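Local atomic coordinates of cystathionine gamma-synthase (Xanthomonas oryzae pv. oryzae KACC 10331, PDB entry 6LD9), a protein that probably makes cystathionine for methionine biosynthesis with the help of pyridoxal 5'-phosphate, and is caught here with cystathionine joined to that cofactor. Residues C[155-160]-C[186-191]; C[336-341]-C[370-375]. The protein carries 2 engineered substitutions. All coordinates share one frame; numbering follows the deposited sequence.

Contact 1. Residues C[155-160]-C[186-191]; sequences ETPSNP and TFLSPA. With E9U ((2~{S})-4-[(2~{R})-2-azanyl-3-oxidanyl-3-oxidanylidene-propyl]sulfanyl-2-[(~{E})-[2-methyl-3-oxidanyl-5-(phosphonooxymethyl)pyridin-4-yl]methylideneamino]butanoic acid), chain G.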
loop_
_atom_site.group_PDB
_atom_site.type_symbol
_atom_site.label_atom_id
_atom_site.label_comp_id
_atom_site.label_asym_id
_atom_site.label_seq_id
_atom_site.Cartn_x
_atom_site.Cartn_y
_atom_site.Cartn_z
ATOM N N GLU C 155 -19.625 10.602 25.925
ATOM C CA GLU C 155 -18.700 9.506 25.633
ATOM C C GLU C 155 -19.142 8.335 26.507
ATOM O O GLU C 155 -18.879 8.361 27.727
ATOM C CB GLU C 155 -17.285 10.006 25.881
ATOM C CG GLU C 155 -16.243 8.949 25.577
ATOM C CD GLU C 155 -14.841 9.213 26.128
ATOM O OE1 GLU C 155 -14.359 8.342 26.918
ATOM O OE2 GLU C 155 -14.204 10.287 25.745
ATOM N N THR C 156 -19.917 7.417 25.942
ATOM C CA THR C 156 -20.459 6.248 26.696
ATOM C C THR C 156 -20.198 4.983 25.878
ATOM O O THR C 156 -20.488 4.929 24.687
ATOM C CB THR C 156 -21.939 6.399 27.110
ATOM O OG1 THR C 156 -22.315 5.273 27.917
ATOM C CG2 THR C 156 -22.849 6.522 25.912
ATOM N N PRO C 157 -19.688 3.915 26.498
ATOM C CA PRO C 157 -19.111 3.928 27.828
ATOM C C PRO C 157 -17.795 4.726 27.836
ATOM O O PRO C 157 -17.099 4.741 26.853
ATOM C CB PRO C 157 -18.681 2.473 28.102
ATOM C CG PRO C 157 -19.450 1.675 27.096
ATOM C CD PRO C 157 -19.678 2.577 25.915
ATOM N N SER C 158 -17.474 5.307 28.981
ATOM C CA SER C 158 -16.393 6.294 29.146
ATOM C C SER C 158 -15.016 5.572 29.230
ATOM O O SER C 158 -14.934 4.438 29.665
ATOM C CB SER C 158 -16.691 7.186 30.340
ATOM O OG SER C 158 -16.484 6.546 31.617
ATOM N N ASN C 159 -13.959 6.253 28.823
ATOM C CA ASN C 159 -12.575 5.750 28.788
ATOM C C ASN C 159 -11.851 6.430 29.932
ATOM O O ASN C 159 -11.607 7.610 29.800
ATOM C CB ASN C 159 -11.979 6.119 27.432
ATOM C CG ASN C 159 -10.513 5.789 27.257
ATOM O OD1 ASN C 159 -9.984 6.113 26.167
ATOM N ND2 ASN C 159 -9.890 5.126 28.244
ATOM N N PRO C 160 -11.341 5.746 30.976
ATOM C CA PRO C 160 -11.280 4.284 31.062
ATOM C C PRO C 160 -12.052 3.597 32.201
ATOM O O PRO C 160 -11.819 2.434 32.436
ATOM C CB PRO C 160 -9.809 4.173 31.466
ATOM C CG PRO C 160 -9.725 5.197 32.618
ATOM C CD PRO C 160 -10.560 6.358 32.078
ATOM N N THR C 186 -16.786 5.328 20.150
ATOM C CA THR C 186 -15.561 4.578 19.821
ATOM C C THR C 186 -15.590 3.203 20.494
ATOM O O THR C 186 -15.123 2.215 19.909
ATOM C CB THR C 186 -14.317 5.374 20.265
ATOM O OG1 THR C 186 -14.227 6.532 19.444
ATOM C CG2 THR C 186 -13.005 4.607 20.165
ATOM N N PHE C 187 -15.790 3.224 21.791
ATOM C CA PHE C 187 -15.651 2.046 22.672
ATOM C C PHE C 187 -16.579 0.898 22.313
ATOM O O PHE C 187 -16.172 -0.220 22.550
ATOM C CB PHE C 187 -15.887 2.446 24.103
ATOM C CG PHE C 187 -14.603 2.615 24.855
ATOM C CD1 PHE C 187 -13.524 3.252 24.240
ATOM C CD2 PHE C 187 -14.512 2.197 26.185
ATOM C CE1 PHE C 187 -12.339 3.410 24.947
ATOM C CE2 PHE C 187 -13.306 2.336 26.866
ATOM C CZ PHE C 187 -12.223 2.933 26.244
ATOM N N LEU C 188 -17.728 1.130 21.693
ATOM C CA LEU C 188 -18.595 -0.025 21.354
ATOM C C LEU C 188 -18.658 -0.307 19.862
ATOM O O LEU C 188 -18.963 -1.466 19.531
ATOM C CB LEU C 188 -19.975 0.236 21.921
ATOM C CG LEU C 188 -20.057 0.120 23.442
ATOM C CD1 LEU C 188 -21.460 0.461 23.953
ATOM C CD2 LEU C 188 -19.693 -1.279 23.864
ATOM N N SER C 189 -18.432 0.696 19.015
ATOM C CA SER C 189 -18.628 0.636 17.542
ATOM C C SER C 189 -20.106 0.659 17.176
ATOM O O SER C 189 -20.982 0.360 17.980
ATOM C CB SER C 189 -17.977 -0.605 16.943
ATOM O OG SER C 189 -18.943 -1.641 16.714
ATOM N N PRO C 190 -20.447 0.857 15.903
ATOM C CA PRO C 190 -21.838 0.809 15.483
ATOM C C PRO C 190 -22.467 -0.574 15.604
ATOM O O PRO C 190 -23.649 -0.681 15.580
ATOM C CB PRO C 190 -21.787 1.187 14.008
ATOM C CG PRO C 190 -20.477 1.911 13.877
ATOM C CD PRO C 190 -19.534 1.186 14.805
ATOM N N ALA C 191 -21.669 -1.620 15.652
ATOM C CA ALA C 191 -22.226 -2.988 15.760
ATOM C C ALA C 191 -22.899 -3.134 17.132
ATOM O O ALA C 191 -23.730 -4.020 17.267
ATOM C CB ALA C 191 -21.148 -4.039 15.550
HETATM N N1 E9U G . -12.253 9.121 21.329
HETATM C C2 E9U G . -11.953 8.126 22.239
HETATM C C3 E9U G . -10.611 7.559 22.356
HETATM N N E9U G . -7.908 6.684 22.525
HETATM C CA E9U G . -6.567 6.058 22.624
HETATM C C E9U G . -6.571 5.258 23.896
HETATM O O E9U G . -7.381 5.607 24.821
HETATM C CB E9U G . -5.514 7.167 22.566
HETATM C CG E9U G . -4.187 6.798 23.085
HETATM S SD E9U G . -3.346 8.136 23.879
HETATM C CE E9U G . -2.529 9.204 22.710
HETATM C CZ E9U G . -1.207 10.027 22.772
HETATM C CH E9U G . -1.545 11.476 22.800
HETATM N NH E9U G . -0.052 9.657 23.605
HETATM C C2A E9U G . -13.039 7.561 23.127
HETATM C C4 E9U G . -9.577 8.092 21.494
HETATM C C4A E9U G . -8.210 7.560 21.615
HETATM C C5 E9U G . -10.011 9.132 20.540
HETATM C C5A E9U G . -9.086 9.756 19.569
HETATM C C6 E9U G . -11.349 9.586 20.513
HETATM O O1P E9U G . -6.370 8.469 18.491
HETATM O O2P E9U G . -7.814 8.116 16.437
HETATM O O3 E9U G . -10.314 6.635 23.257
HETATM O O3P E9U G . -7.282 10.419 17.143
HETATM O O4P E9U G . -8.940 8.951 18.390
HETATM O OT E9U G . -5.731 4.309 24.035
HETATM O OX1 E9U G . -0.866 12.304 23.362
HETATM O OX2 E9U G . -2.524 11.868 22.183
HETATM P P E9U G . -7.480 8.995 17.595
HETATM O O HOH W 1 -19.193 3.593 22.444
#

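Contact 2. Residues C[336-341]-C[370-375]; sequences ESLGGV and LLRLSI. With E9U ((2~{S})-4-[(2~{R})-2-azanyl-3-oxidanyl-3-oxidanylidene-propyl]sulfanyl-2-[(~{E})-[2-methyl-3-oxidanyl-5-(phosphonooxymethyl)pyridin-4-yl]methylideneamino]butanoic acid), chain G.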
loop_
_atom_site.group_PDB
_atom_site.type_symbol
_atom_site.label_atom_id
_atom_site.label_comp_id
_atom_site.label_asym_id
_atom_site.label_seq_id
_atom_site.Cartn_x
_atom_site.Cartn_y
_atom_site.Cartn_z
ATOM N N GLU C 336 -0.566 1.988 24.214
ATOM C CA GLU C 336 -1.819 2.774 24.037
ATOM C C GLU C 336 -2.668 2.162 22.917
ATOM O O GLU C 336 -2.231 1.198 22.271
ATOM C CB GLU C 336 -1.458 4.250 23.791
ATOM C CG GLU C 336 -0.670 4.857 24.974
ATOM C CD GLU C 336 -0.071 6.254 24.815
ATOM O OE1 GLU C 336 0.117 6.926 25.866
ATOM O OE2 GLU C 336 0.232 6.671 23.658
ATOM N N SER C 337 -3.832 2.740 22.689
ATOM C CA SER C 337 -4.878 2.299 21.731
ATOM C C SER C 337 -5.637 1.085 22.323
ATOM O O SER C 337 -5.373 0.644 23.461
ATOM C CB SER C 337 -4.275 2.028 20.378
ATOM O OG SER C 337 -5.227 2.026 19.316
ATOM N N LEU C 338 -6.585 0.588 21.554
ATOM C CA LEU C 338 -7.565 -0.443 21.971
ATOM C C LEU C 338 -8.293 -0.805 20.679
ATOM O O LEU C 338 -8.175 -0.051 19.645
ATOM C CB LEU C 338 -8.533 0.136 22.997
ATOM C CG LEU C 338 -9.275 1.396 22.503
ATOM C CD1 LEU C 338 -10.761 1.178 22.289
ATOM C CD2 LEU C 338 -9.083 2.572 23.443
ATOM N N GLY C 339 -9.046 -1.900 20.728
ATOM C CA GLY C 339 -10.001 -2.295 19.662
ATOM C C GLY C 339 -9.311 -3.165 18.675
ATOM O O GLY C 339 -9.919 -3.481 17.661
ATOM N N GLY C 340 -8.075 -3.502 18.933
ATOM C CA GLY C 340 -7.360 -4.385 18.008
ATOM C C GLY C 340 -7.672 -5.849 18.265
ATOM O O GLY C 340 -8.038 -6.235 19.398
ATOM N N VAL C 341 -7.357 -6.662 17.283
ATOM C CA VAL C 341 -7.379 -8.130 17.420
ATOM C C VAL C 341 -6.366 -8.534 18.475
ATOM O O VAL C 341 -6.585 -9.530 19.083
ATOM C CB VAL C 341 -7.092 -8.809 16.081
ATOM C CG1 VAL C 341 -8.194 -8.531 15.112
ATOM C CG2 VAL C 341 -5.734 -8.458 15.532
ATOM N N LEU C 370 -4.846 2.325 38.381
ATOM C CA LEU C 370 -5.801 1.742 37.405
ATOM C C LEU C 370 -5.015 1.175 36.198
ATOM O O LEU C 370 -4.128 1.892 35.618
ATOM C CB LEU C 370 -6.840 2.805 37.021
ATOM C CG LEU C 370 -8.027 2.316 36.201
ATOM C CD1 LEU C 370 -8.975 1.516 37.064
ATOM C CD2 LEU C 370 -8.749 3.481 35.481
ATOM N N LEU C 371 -5.324 -0.094 35.886
ATOM C CA LEU C 371 -4.964 -0.830 34.637
ATOM C C LEU C 371 -6.218 -1.045 33.779
ATOM O O LEU C 371 -7.276 -1.322 34.326
ATOM C CB LEU C 371 -4.357 -2.152 35.060
ATOM C CG LEU C 371 -3.048 -2.009 35.825
ATOM C CD1 LEU C 371 -2.507 -3.377 36.187
ATOM C CD2 LEU C 371 -2.060 -1.222 34.984
ATOM N N ARG C 372 -6.074 -0.825 32.475
ATOM C CA ARG C 372 -7.106 -0.903 31.442
ATOM C C ARG C 372 -6.735 -2.049 30.481
ATOM O O ARG C 372 -5.668 -2.017 29.888
ATOM C CB ARG C 372 -7.152 0.430 30.709
ATOM C CG ARG C 372 -8.382 0.589 29.851
ATOM C CD ARG C 372 -8.372 1.764 28.934
ATOM N NE ARG C 372 -7.396 1.593 27.895
ATOM C CZ ARG C 372 -7.105 2.526 26.986
ATOM N NH1 ARG C 372 -7.715 3.691 26.991
ATOM N NH2 ARG C 372 -6.216 2.280 26.040
ATOM N N LEU C 373 -7.636 -2.999 30.257
ATOM C CA LEU C 373 -7.454 -4.083 29.274
ATOM C C LEU C 373 -8.289 -3.799 28.052
ATOM O O LEU C 373 -9.423 -3.392 28.195
ATOM C CB LEU C 373 -7.881 -5.400 29.894
ATOM C CG LEU C 373 -7.169 -5.719 31.189
ATOM C CD1 LEU C 373 -7.749 -6.964 31.751
ATOM C CD2 LEU C 373 -5.672 -5.852 30.970
ATOM N N SER C 374 -7.655 -3.921 26.899
ATOM C CA SER C 374 -8.342 -4.079 25.613
ATOM C C SER C 374 -8.239 -5.571 25.309
ATOM O O SER C 374 -7.087 -6.056 25.032
ATOM C CB SER C 374 -7.788 -3.202 24.515
ATOM O OG SER C 374 -8.481 -3.424 23.268
ATOM N N ILE C 375 -9.391 -6.265 25.296
ATOM C CA ILE C 375 -9.329 -7.730 25.124
ATOM C C ILE C 375 -9.476 -8.043 23.659
ATOM O O ILE C 375 -10.418 -7.564 23.049
ATOM C CB ILE C 375 -10.282 -8.429 26.080
ATOM C CG1 ILE C 375 -9.651 -8.217 27.449
ATOM C CG2 ILE C 375 -10.446 -9.924 25.770
ATOM C CD1 ILE C 375 -10.575 -8.259 28.541
HETATM N N1 E9U G . -12.253 9.121 21.329
HETATM C C2 E9U G . -11.953 8.126 22.239
HETATM C C3 E9U G . -10.611 7.559 22.356
HETATM N N E9U G . -7.908 6.684 22.525
HETATM C CA E9U G . -6.567 6.058 22.624
HETATM C C E9U G . -6.571 5.258 23.896
HETATM O O E9U G . -7.381 5.607 24.821
HETATM C CB E9U G . -5.514 7.167 22.566
HETATM C CG E9U G . -4.187 6.798 23.085
HETATM S SD E9U G . -3.346 8.136 23.879
HETATM C CE E9U G . -2.529 9.204 22.710
HETATM C CZ E9U G . -1.207 10.027 22.772
HETATM C CH E9U G . -1.545 11.476 22.800
HETATM N NH E9U G . -0.052 9.657 23.605
HETATM C C2A E9U G . -13.039 7.561 23.127
HETATM C C4 E9U G . -9.577 8.092 21.494
HETATM C C4A E9U G . -8.210 7.560 21.615
HETATM C C5 E9U G . -10.011 9.132 20.540
HETATM C C5A E9U G . -9.086 9.756 19.569
HETATM C C6 E9U G . -11.349 9.586 20.513
HETATM O O1P E9U G . -6.370 8.469 18.491
HETATM O O2P E9U G . -7.814 8.116 16.437
HETATM O O3 E9U G . -10.314 6.635 23.257
HETATM O O3P E9U G . -7.282 10.419 17.143
HETATM O O4P E9U G . -8.940 8.951 18.390
HETATM O OT E9U G . -5.731 4.309 24.035
HETATM O OX1 E9U G . -0.866 12.304 23.362
HETATM O OX2 E9U G . -2.524 11.868 22.183
HETATM P P E9U G . -7.480 8.995 17.595
HETATM O O HOH W 2 -4.161 -0.023 25.465
#

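Contact 1. Residues C[155-160]-C[186-191]
Phe187 lies across Asn159 and the backbone ahead of it: Phe187 CZ comes to 3.4 Å from Asn159 CB, and the side chains of the two residues cross at about a right angle. Nearer the root of the ring, on one of its sides, Phe187 CD2 sits 3.7 Å from the carbonyl O of Pro157, which approaches the ring obliquely. Asn159 CG is anti to the backbone N (chi1 175°), which carries its amide past the ring toward the ligand. One residue along from Phe187, Leu188 gives an apolar touch, with CD1 3.4 Å from CD of Pro157. The peptide bonds before Pro157 and Pro160 are both cis, and Pro157 and Asn159 both point their CB toward the 186-191 segment. A water bridges the two backbones, donating to Thr156 O at 2.9 Å and accepting from Leu188 N at 3.0 Å.

Behind this layer, Glu155 reaches forward with an extended chain. Its OE1 takes the backbone N of Asn159 at 2.9 Å, met nearly head-on, while OE2 is held by the backbone N of Tyr112. The carboxylate carbon CD then rests 3.9 Å from C2A, the methyl of the cofactor's pyridine ring. Thr186 lies against one face of the same ring, its OG1 3.8 Å from N1 and hydrogen-bonded to Asp184 and to the backbone N of Ser206. Both Glu155 oxygens accept from backbone N-H groups, which fixes the rotation of the carboxylate, and it meets the cofactor by van der Waals contact with the methyl.

Contact 2. Residues C[336-341]-C[370-375]
The carboxylate-binding end of the active site is built here, where Arg372 from strand 370-374 and Ser337 from the neighbouring loop converge on one amino-acid carboxylate of the cystathionine adduct. Arg372 makes a two-pronged grip: NH1 donates to ligand O at 2.9 Å and NH2 to ligand OT at 2.9 Å, the latter almost straight at 176°, with the carboxylate carbon in the guanidinium plane. The side chain gets there by running out extended from the strand and bending at chi3 (69°). Ser337 N adds a second bond to OT at 2.8 Å, so that oxygen is held by two donors.

This arrangement recalls the fold-type I PLP enzymes, in which an arginine of the small C-terminal domain fixes the substrate carboxylate next to the cofactor imine. Leu338 adds apolar cover, with CD2 over one face of the guanidinium and 3.7 Å from the carboxylate carbon C of the ligand. Farther along, Ser374 ties the loop to the strand: OG accepts from Gly339 N at 3.0 Å, nearly straight at 168°, and its CB packs 3.7 Å from CB of Leu338. Gly339 has a positive phi, which by itself favours glycine.

At the far end of the ligand, Glu336 OE2 accepts from the amino nitrogen NH of the cysteine-derived half of the adduct, at 3.0 Å. Asp56 of the second subunit brings another carboxylate close to that oxygen, and Tyr57 of the same subunit packs against Glu336.

Contact 1 closes before contact 2 opens along the chain, and their centres lie 12 Å apart. The segments of contact 1 follow strands 151-155 and 180-184, adjacent and parallel in the seven-stranded sheet; contact 2 pairs strand 370-374 of the five-stranded sheet with the loop between strands 333-334 and 344-346. Loops after strands of one sheet, and a strand and loop of the other, reach the same ligand: contact 1 mainly at the pyridine ring, contact 2 at the amino-acid portion. They also meet directly: Phe187 packs on Leu338, and Pro160 on Leu370 and Arg372. Cofactor and substrate portions thus lie between elements of both sheets, with Tyr57 and Arg59 of a second subunit bonding the ligand.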